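Side-chain contacts in orphan protein TM0875 (Thermotoga maritima, PDB 1O22), which is of unknown function but adopts a fold that was new when its structure was solved, with two copies in the assembly: residues K36-E39 and I40-T44; D88-G92 and D93-L97; E143-K146 and Y147-E150. One frame throughout, in Å; residues are numbered along the deposited sequence.

In the fold
Interaction 3 is the core contact of the three: side chains three and four residues apart on helix 137-152 bring three phenylalanines, a tyrosine and a selenomethionine together, the contact's centre about 11 Å from the centre of the chain. Interactions 1 and 2 are surface contacts whose centres lie about 48 Å apart on opposite sides of the chain's centre, and both meet the second subunit. Interaction 1 is the last turns of helix 31-44, mixing one buried isoleucine with charged and amide groups. Interaction 2 is a loop folding back on strand 93-98, with proline, threonine and leucine contacts and a bridging water in place of helical bonds. The three share no helix or strand.

Interaction 1 (K36-E39 and I40-T44); sequences KMKE and IFNET
The amide group of N42 lies across the base of the K38 side chain one turn earlier, its ND2 3.8 Å from K38 CG. The N42 group leans back along the helix because its CG stands beside its own backbone N (chi1 -71°), and this also brings CG to 3.4 Å from K38 O. ND2 approaches the same oxygen at a poor angle, so that approach is no hydrogen bond; the K38 carbonyl is held by N42 N instead, at 3.0 Å. Beyond CG the K38 chain turns at its last two torsions.

On another side of the helix, I40 sets its CG1 3.2 Å from K36 O, the very oxygen that accepts the bond from I40 N. The CG1 branch thus lies against the carbonyl oxygen, with CD1 also near it, and the next helical bond, F41 N to M37 O, follows. All this belongs to the C-terminal turns of helix 31-44, from which M37 touches E49 and I40 touches L48 of strand 48-50. The helix also packs on the second subunit, I40 against I40 of that chain. The long polar ends serve the same interface: K36 NZ makes a salt bridge with E43 of the second subunit, and E43 OE1 makes the reciprocal one with K36 of that subunit.

One bond near the helix end is weak: E43 N reaches E39 O at 3.2 Å but with an angle of only 134° at the hydrogen. I40 O is gripped twice, by T44 N and by the hydroxyl T44 OG1, which gives its proton at 2.7 Å from well above the carbonyl plane. The same OG1 accepts from V46 N, just past the helix.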
loop_
_atom_site.group_PDB
_atom_site.type_symbol
_atom_site.label_atom_id
_atom_site.label_comp_id
_atom_site.label_asym_id
_atom_site.label_seq_id
_atom_site.Cartn_x
_atom_site.Cartn_y
_atom_site.Cartn_z
ATOM N N LYS A 36 0.658 28.344 -2.837
ATOM C CA LYS A 36 -0.431 28.064 -3.768
ATOM C C LYS A 36 -1.281 26.869 -3.305
ATOM O O LYS A 36 -2.474 26.890 -3.512
ATOM C CB LYS A 36 0.085 27.881 -5.211
ATOM C CG LYS A 36 0.640 29.198 -5.786
ATOM C CD LYS A 36 0.772 29.217 -7.309
ATOM C CE LYS A 36 1.004 30.666 -7.817
ATOM N NZ LYS A 36 0.640 30.830 -9.253
HETATM N N MSE A 37 -0.691 25.885 -2.629
HETATM C CA MSE A 37 -1.448 24.749 -2.077
HETATM C C MSE A 37 -2.380 25.235 -0.998
HETATM O O MSE A 37 -3.531 24.827 -0.941
HETATM C CB MSE A 37 -0.511 23.718 -1.453
HETATM C CG MSE A 37 0.274 22.897 -2.464
HETATM SE SE MSE A 37 1.639 21.749 -1.587
HETATM C CE MSE A 37 0.591 21.248 -0.035
ATOM N N LYS A 38 -1.868 26.118 -0.131
ATOM C CA LYS A 38 -2.673 26.705 0.918
ATOM C C LYS A 38 -3.807 27.591 0.355
ATOM O O LYS A 38 -4.945 27.485 0.791
ATOM C CB LYS A 38 -1.816 27.466 1.930
ATOM C CG LYS A 38 -2.661 28.040 3.089
ATOM C CD LYS A 38 -1.862 28.122 4.403
ATOM C CE LYS A 38 -1.678 26.739 5.028
ATOM N NZ LYS A 38 -2.956 25.990 5.249
ATOM N N GLU A 39 -3.499 28.430 -0.627
ATOM C CA GLU A 39 -4.522 29.192 -1.330
ATOM C C GLU A 39 -5.631 28.315 -1.936
ATOM O O GLU A 39 -6.807 28.638 -1.809
ATOM C CB GLU A 39 -3.873 30.051 -2.419
ATOM C CG GLU A 39 -3.077 31.238 -1.856
ATOM C CD GLU A 39 -2.234 31.958 -2.906
ATOM O OE1 GLU A 39 -1.388 32.797 -2.509
ATOM O OE2 GLU A 39 -2.410 31.689 -4.125
ATOM N N ILE A 40 -5.257 27.220 -2.607
ATOM C CA ILE A 40 -6.240 26.299 -3.205
ATOM C C ILE A 40 -7.101 25.634 -2.143
ATOM O O ILE A 40 -8.291 25.501 -2.331
ATOM C CB ILE A 40 -5.555 25.236 -4.069
ATOM C CG1 ILE A 40 -4.899 25.889 -5.299
ATOM C CG2 ILE A 40 -6.561 24.161 -4.516
ATOM C CD1 ILE A 40 -4.000 24.953 -6.075
ATOM N N PHE A 41 -6.500 25.223 -1.029
ATOM C CA PHE A 41 -7.233 24.681 0.124
ATOM C C PHE A 41 -8.226 25.642 0.716
ATOM O O PHE A 41 -9.343 25.233 1.084
ATOM C CB PHE A 41 -6.275 24.197 1.218
ATOM C CG PHE A 41 -6.975 23.641 2.425
ATOM C CD1 PHE A 41 -7.739 22.478 2.331
ATOM C CD2 PHE A 41 -6.901 24.289 3.643
ATOM C CE1 PHE A 41 -8.393 21.958 3.442
ATOM C CE2 PHE A 41 -7.549 23.766 4.764
ATOM C CZ PHE A 41 -8.297 22.609 4.662
ATOM N N ASN A 42 -7.848 26.912 0.826
ATOM C CA ASN A 42 -8.724 27.915 1.436
ATOM C C ASN A 42 -9.923 28.276 0.513
ATOM O O ASN A 42 -10.971 28.683 0.977
ATOM C CB ASN A 42 -7.936 29.181 1.804
ATOM C CG ASN A 42 -6.974 28.978 3.000
ATOM O OD1 ASN A 42 -7.124 28.063 3.811
ATOM N ND2 ASN A 42 -5.998 29.861 3.108
ATOM N N GLU A 43 -9.751 28.092 -0.791
ATOM C CA GLU A 43 -10.777 28.428 -1.787
ATOM C C GLU A 43 -11.714 27.223 -2.079
ATOM O O GLU A 43 -12.956 27.351 -2.039
ATOM C CB GLU A 43 -10.061 28.891 -3.060
ATOM C CG GLU A 43 -10.953 29.198 -4.246
ATOM C CD GLU A 43 -10.195 29.898 -5.365
ATOM O OE1 GLU A 43 -8.934 29.849 -5.364
ATOM O OE2 GLU A 43 -10.861 30.501 -6.241
ATOM N N THR A 44 -11.107 26.061 -2.333
ATOM C CA THR A 44 -11.828 24.833 -2.731
ATOM C C THR A 44 -12.117 23.845 -1.585
ATOM O O THR A 44 -12.998 22.975 -1.690
ATOM C CB THR A 44 -11.053 24.111 -3.873
ATOM O OG1 THR A 44 -9.837 23.528 -3.383
ATOM C CG2 THR A 44 -10.564 25.119 -4.946
#

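Interaction 2 (D88-G92 and D93-L97)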
loop_
_atom_site.group_PDB
_atom_site.type_symbol
_atom_site.label_atom_id
_atom_site.label_comp_id
_atom_site.label_asym_id
_atom_site.label_seq_id
_atom_site.Cartn_x
_atom_site.Cartn_y
_atom_site.Cartn_z
ATOM N N ASP A 88 -3.947 -18.798 17.169
ATOM C CA ASP A 88 -2.798 -19.689 16.954
ATOM C C ASP A 88 -1.639 -19.107 16.116
ATOM O O ASP A 88 -0.648 -19.785 15.892
ATOM C CB ASP A 88 -3.251 -21.013 16.355
ATOM C CG ASP A 88 -3.783 -20.874 14.946
ATOM O OD1 ASP A 88 -4.133 -19.742 14.537
ATOM O OD2 ASP A 88 -3.901 -21.857 14.176
ATOM N N LEU A 89 -1.772 -17.859 15.670
ATOM C CA LEU A 89 -0.797 -17.205 14.813
ATOM C C LEU A 89 0.019 -16.191 15.608
ATOM O O LEU A 89 -0.571 -15.256 16.187
ATOM C CB LEU A 89 -1.519 -16.433 13.679
ATOM C CG LEU A 89 -2.416 -17.211 12.717
ATOM C CD1 LEU A 89 -3.193 -16.285 11.738
ATOM C CD2 LEU A 89 -1.613 -18.226 11.945
ATOM N N PRO A 90 1.358 -16.325 15.608
ATOM C CA PRO A 90 2.212 -15.304 16.205
ATOM C C PRO A 90 2.361 -14.150 15.252
ATOM O O PRO A 90 2.326 -14.291 14.046
ATOM C CB PRO A 90 3.560 -16.006 16.361
ATOM C CG PRO A 90 3.580 -16.967 15.162
ATOM C CD PRO A 90 2.152 -17.403 14.990
ATOM N N LEU A 91 2.499 -12.984 15.812
ATOM C CA LEU A 91 2.939 -11.842 15.085
ATOM C C LEU A 91 4.443 -11.685 15.432
ATOM O O LEU A 91 4.826 -11.699 16.604
ATOM C CB LEU A 91 2.081 -10.646 15.511
ATOM C CG LEU A 91 2.073 -9.424 14.605
ATOM C CD1 LEU A 91 1.708 -9.852 13.200
ATOM C CD2 LEU A 91 1.120 -8.362 15.128
ATOM N N GLY A 92 5.288 -11.619 14.404
ATOM C CA GLY A 92 6.722 -11.476 14.559
ATOM C C GLY A 92 7.467 -12.704 15.077
ATOM O O GLY A 92 8.511 -12.559 15.739
ATOM N N ASP A 93 6.943 -13.899 14.795
ATOM C CA ASP A 93 7.658 -15.153 15.051
ATOM C C ASP A 93 7.498 -16.136 13.889
ATOM O O ASP A 93 6.622 -15.971 13.015
ATOM C CB ASP A 93 7.132 -15.823 16.320
ATOM C CG ASP A 93 8.233 -16.457 17.180
ATOM O OD1 ASP A 93 9.364 -16.767 16.679
ATOM O OD2 ASP A 93 8.036 -16.671 18.399
ATOM N N TRP A 94 8.321 -17.179 13.933
ATOM C CA TRP A 94 8.265 -18.309 13.008
ATOM C C TRP A 94 7.167 -19.300 13.403
ATOM O O TRP A 94 6.813 -19.435 14.588
ATOM C CB TRP A 94 9.655 -18.988 12.914
ATOM C CG TRP A 94 10.746 -17.986 12.483
ATOM C CD1 TRP A 94 11.377 -17.063 13.278
ATOM C CD2 TRP A 94 11.274 -17.780 11.153
ATOM N NE1 TRP A 94 12.252 -16.305 12.535
ATOM C CE2 TRP A 94 12.211 -16.723 11.229
ATOM C CE3 TRP A 94 11.041 -18.372 9.913
ATOM C CZ2 TRP A 94 12.919 -16.264 10.121
ATOM C CZ3 TRP A 94 11.739 -17.921 8.815
ATOM C CH2 TRP A 94 12.663 -16.871 8.920
ATOM N N THR A 95 6.588 -19.955 12.394
ATOM C CA THR A 95 5.506 -20.923 12.590
ATOM C C THR A 95 5.263 -21.735 11.314
ATOM O O THR A 95 5.960 -21.537 10.321
ATOM C CB THR A 95 4.216 -20.192 13.078
ATOM O OG1 THR A 95 3.243 -21.149 13.522
ATOM C CG2 THR A 95 3.540 -19.394 11.972
ATOM N N ASP A 96 4.324 -22.679 11.342
ATOM C CA ASP A 96 3.879 -23.341 10.112
ATOM C C ASP A 96 2.441 -23.016 9.842
ATOM O O ASP A 96 1.621 -23.063 10.758
ATOM C CB ASP A 96 4.024 -24.861 10.186
ATOM C CG ASP A 96 5.447 -25.298 10.452
ATOM O OD1 ASP A 96 6.376 -24.493 10.242
ATOM O OD2 ASP A 96 5.729 -26.436 10.887
ATOM N N LEU A 97 2.134 -22.730 8.575
ATOM C CA LEU A 97 0.784 -22.405 8.137
ATOM C C LEU A 97 0.182 -23.526 7.291
ATOM O O LEU A 97 0.553 -23.682 6.132
ATOM C CB LEU A 97 0.797 -21.099 7.320
ATOM C CG LEU A 97 1.297 -19.858 8.051
ATOM C CD1 LEU A 97 1.379 -18.673 7.122
ATOM C CD2 LEU A 97 0.386 -19.549 9.253
HETATM O O HOH W 1 0.197 -21.388 13.004
#
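D93 packs its CB against P90 CB, 3.6 Å away, just where the chain turns back on itself. It opens strand 93-98, which pairs antiparallel with a strand of the second subunit, so that the sheet continues across the interface. The loop folds back along this strand, the short runs 89-92 and 93-97 pointing 143° apart. The reversal passes through G92, whose positive phi of 72° suits a residue without a side chain. The D93 carboxylate turns forward along its own strand, and OD1 takes a weak bond from W94 N at 3.0 Å.

W94 turns its side chain away from the loop, to meet F101 of the second subunit edge-to-face. W94 O stays near the loop, 4.1 Å from P90 CG.

T95 faces back toward P90, whose ring it meets with CB and CG2; P90 CD lies 3.9 Å from CG2. The hydroxyl is swung opposite the backbone N (chi1 -169°), which places OG1 beside a water at 3.1 Å. That water donates to D96 O at 3.1 Å and, weakly, to D88 O, linking D88, at the opening of the loop, to the strand.

L97 closes the walk. Its isobutyl group crosses that of L89 at about a right angle, and the two meet methyl to methyl, L97 CD2 3.6 Å from L89 CD2.

Interaction 3 (E143-K146 and Y147-E150); sequences EFMK and YFFE
Apolar contacts dominate here, and the tightest joins M145, a selenomethionine, to F149: the methyl CE comes to 3.4 Å from F149 CZ. The M145 chain is bent at chi2 (-52°) and again at chi3 (-75°), which curls the methyl round toward the next turn instead of sending it straight out. The same CE lies 3.9 Å from F148 CD2. Two more apolar contacts gather around F144: F148 CB sits over one face of the F144 ring, 4.1 Å from CE2, and Y147 CD2 meets F144 CE1 obliquely at 4.0 Å. An alanine in place of F149 would probably take away the ring edge against which the M145 methyl packs, leaving that methyl held on fewer sides, and the Y159 ring without its stacking mate.

A Met-aromatic contact is the second kind: the selenium of M145 stands 5.1 Å from the centre of the F148 ring, oblique to it.

Rings also meet backbone oxygens. F149 reaches back at its other end, with CD2 3.1 Å from M145 O, and the Y147 ring has the F144 carbonyl oxygen at its edge.

Backbone bonds hold this order in place. Each N of 147-150 bonds to the carbonyl four residues earlier, F148 N to F144 O being the shortest at 2.8 Å. Of the polar ends, Y147 OH is bound to D109.

Helix 137-152 lies with this face on the sheet: F144 and M145 rest on I59 of strand 56-66, and M145 also touches I21 of strand 19-25. F144 meets Y123 edge-to-face, and F149 stacks on Y159 of strand 159-165.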
loop_
_atom_site.group_PDB
_atom_site.type_symbol
_atom_site.label_atom_id
_atom_site.label_comp_id
_atom_site.label_asym_id
_atom_site.label_seq_id
_atom_site.Cartn_x
_atom_site.Cartn_y
_atom_site.Cartn_z
ATOM N N GLU A 143 21.909 4.491 3.979
ATOM C CA GLU A 143 22.105 3.369 3.039
ATOM C C GLU A 143 20.841 3.124 2.232
ATOM O O GLU A 143 20.913 2.868 1.045
ATOM C CB GLU A 143 22.472 2.070 3.747
ATOM C CG GLU A 143 23.954 1.854 3.908
ATOM C CD GLU A 143 24.615 1.314 2.643
ATOM O OE1 GLU A 143 24.506 0.079 2.356
ATOM O OE2 GLU A 143 25.267 2.132 1.950
ATOM N N PHE A 144 19.692 3.106 2.900
ATOM C CA PHE A 144 18.442 2.890 2.208
ATOM C C PHE A 144 18.220 3.943 1.105
ATOM O O PHE A 144 17.756 3.596 0.020
ATOM C CB PHE A 144 17.236 2.864 3.137
ATOM C CG PHE A 144 15.964 2.914 2.404
ATOM C CD1 PHE A 144 15.509 1.805 1.711
ATOM C CD2 PHE A 144 15.229 4.095 2.346
ATOM C CE1 PHE A 144 14.333 1.856 0.975
ATOM C CE2 PHE A 144 14.068 4.160 1.589
ATOM C CZ PHE A 144 13.601 3.042 0.933
HETATM N N MSE A 145 18.559 5.205 1.398
HETATM C CA MSE A 145 18.331 6.310 0.473
HETATM C C MSE A 145 19.242 6.254 -0.755
HETATM O O MSE A 145 18.800 6.601 -1.868
HETATM C CB MSE A 145 18.372 7.663 1.175
HETATM C CG MSE A 145 17.182 7.895 2.105
HETATM SE SE MSE A 145 15.385 7.609 1.290
HETATM C CE MSE A 145 15.329 9.370 0.152
ATOM N N LYS A 146 20.440 5.697 -0.588
ATOM C CA LYS A 146 21.293 5.411 -1.741
ATOM C C LYS A 146 20.646 4.366 -2.633
ATOM O O LYS A 146 20.610 4.537 -3.832
ATOM C CB LYS A 146 22.652 4.881 -1.327
ATOM C CG LYS A 146 23.677 5.902 -1.000
ATOM C CD LYS A 146 24.976 5.216 -0.553
ATOM C CE LYS A 146 25.150 5.138 0.979
ATOM N NZ LYS A 146 26.110 6.174 1.528
ATOM N N TYR A 147 20.177 3.267 -2.035
ATOM C CA TYR A 147 19.401 2.267 -2.742
ATOM C C TYR A 147 18.201 2.877 -3.469
ATOM O O TYR A 147 17.971 2.579 -4.658
ATOM C CB TYR A 147 18.893 1.147 -1.799
ATOM C CG TYR A 147 17.781 0.342 -2.413
ATOM C CD1 TYR A 147 18.059 -0.703 -3.318
ATOM C CD2 TYR A 147 16.454 0.628 -2.136
ATOM C CE1 TYR A 147 17.041 -1.433 -3.908
ATOM C CE2 TYR A 147 15.434 -0.081 -2.733
ATOM C CZ TYR A 147 15.725 -1.127 -3.596
ATOM O OH TYR A 147 14.671 -1.837 -4.166
ATOM N N PHE A 148 17.443 3.701 -2.757
ATOM C CA PHE A 148 16.227 4.302 -3.283
ATOM C C PHE A 148 16.499 5.189 -4.522
ATOM O O PHE A 148 15.918 5.003 -5.577
ATOM C CB PHE A 148 15.484 5.088 -2.179
ATOM C CG PHE A 148 14.290 5.879 -2.698
ATOM C CD1 PHE A 148 13.078 5.277 -2.913
ATOM C CD2 PHE A 148 14.433 7.229 -3.026
ATOM C CE1 PHE A 148 12.017 5.989 -3.437
ATOM C CE2 PHE A 148 13.372 7.963 -3.521
ATOM C CZ PHE A 148 12.167 7.344 -3.752
ATOM N N PHE A 149 17.414 6.129 -4.395
ATOM C CA PHE A 149 17.759 6.999 -5.520
ATOM C C PHE A 149 18.308 6.191 -6.687
ATOM O O PHE A 149 17.895 6.390 -7.809
ATOM C CB PHE A 149 18.736 8.116 -5.090
ATOM C CG PHE A 149 18.124 9.118 -4.160
ATOM C CD1 PHE A 149 16.900 9.680 -4.443
ATOM C CD2 PHE A 149 18.740 9.453 -2.961
ATOM C CE1 PHE A 149 16.326 10.582 -3.584
ATOM C CE2 PHE A 149 18.152 10.353 -2.110
ATOM C CZ PHE A 149 16.955 10.909 -2.420
ATOM N N GLU A 150 19.206 5.255 -6.421
ATOM C CA GLU A 150 19.758 4.440 -7.498
ATOM C C GLU A 150 18.677 3.595 -8.207
ATOM O O GLU A 150 18.698 3.459 -9.437
ATOM C CB GLU A 150 20.906 3.578 -6.998
ATOM C CG GLU A 150 22.132 4.401 -6.614
ATOM C CD GLU A 150 23.200 3.601 -5.867
ATOM O OE1 GLU A 150 23.024 2.373 -5.695
ATOM O OE2 GLU A 150 24.222 4.206 -5.450
#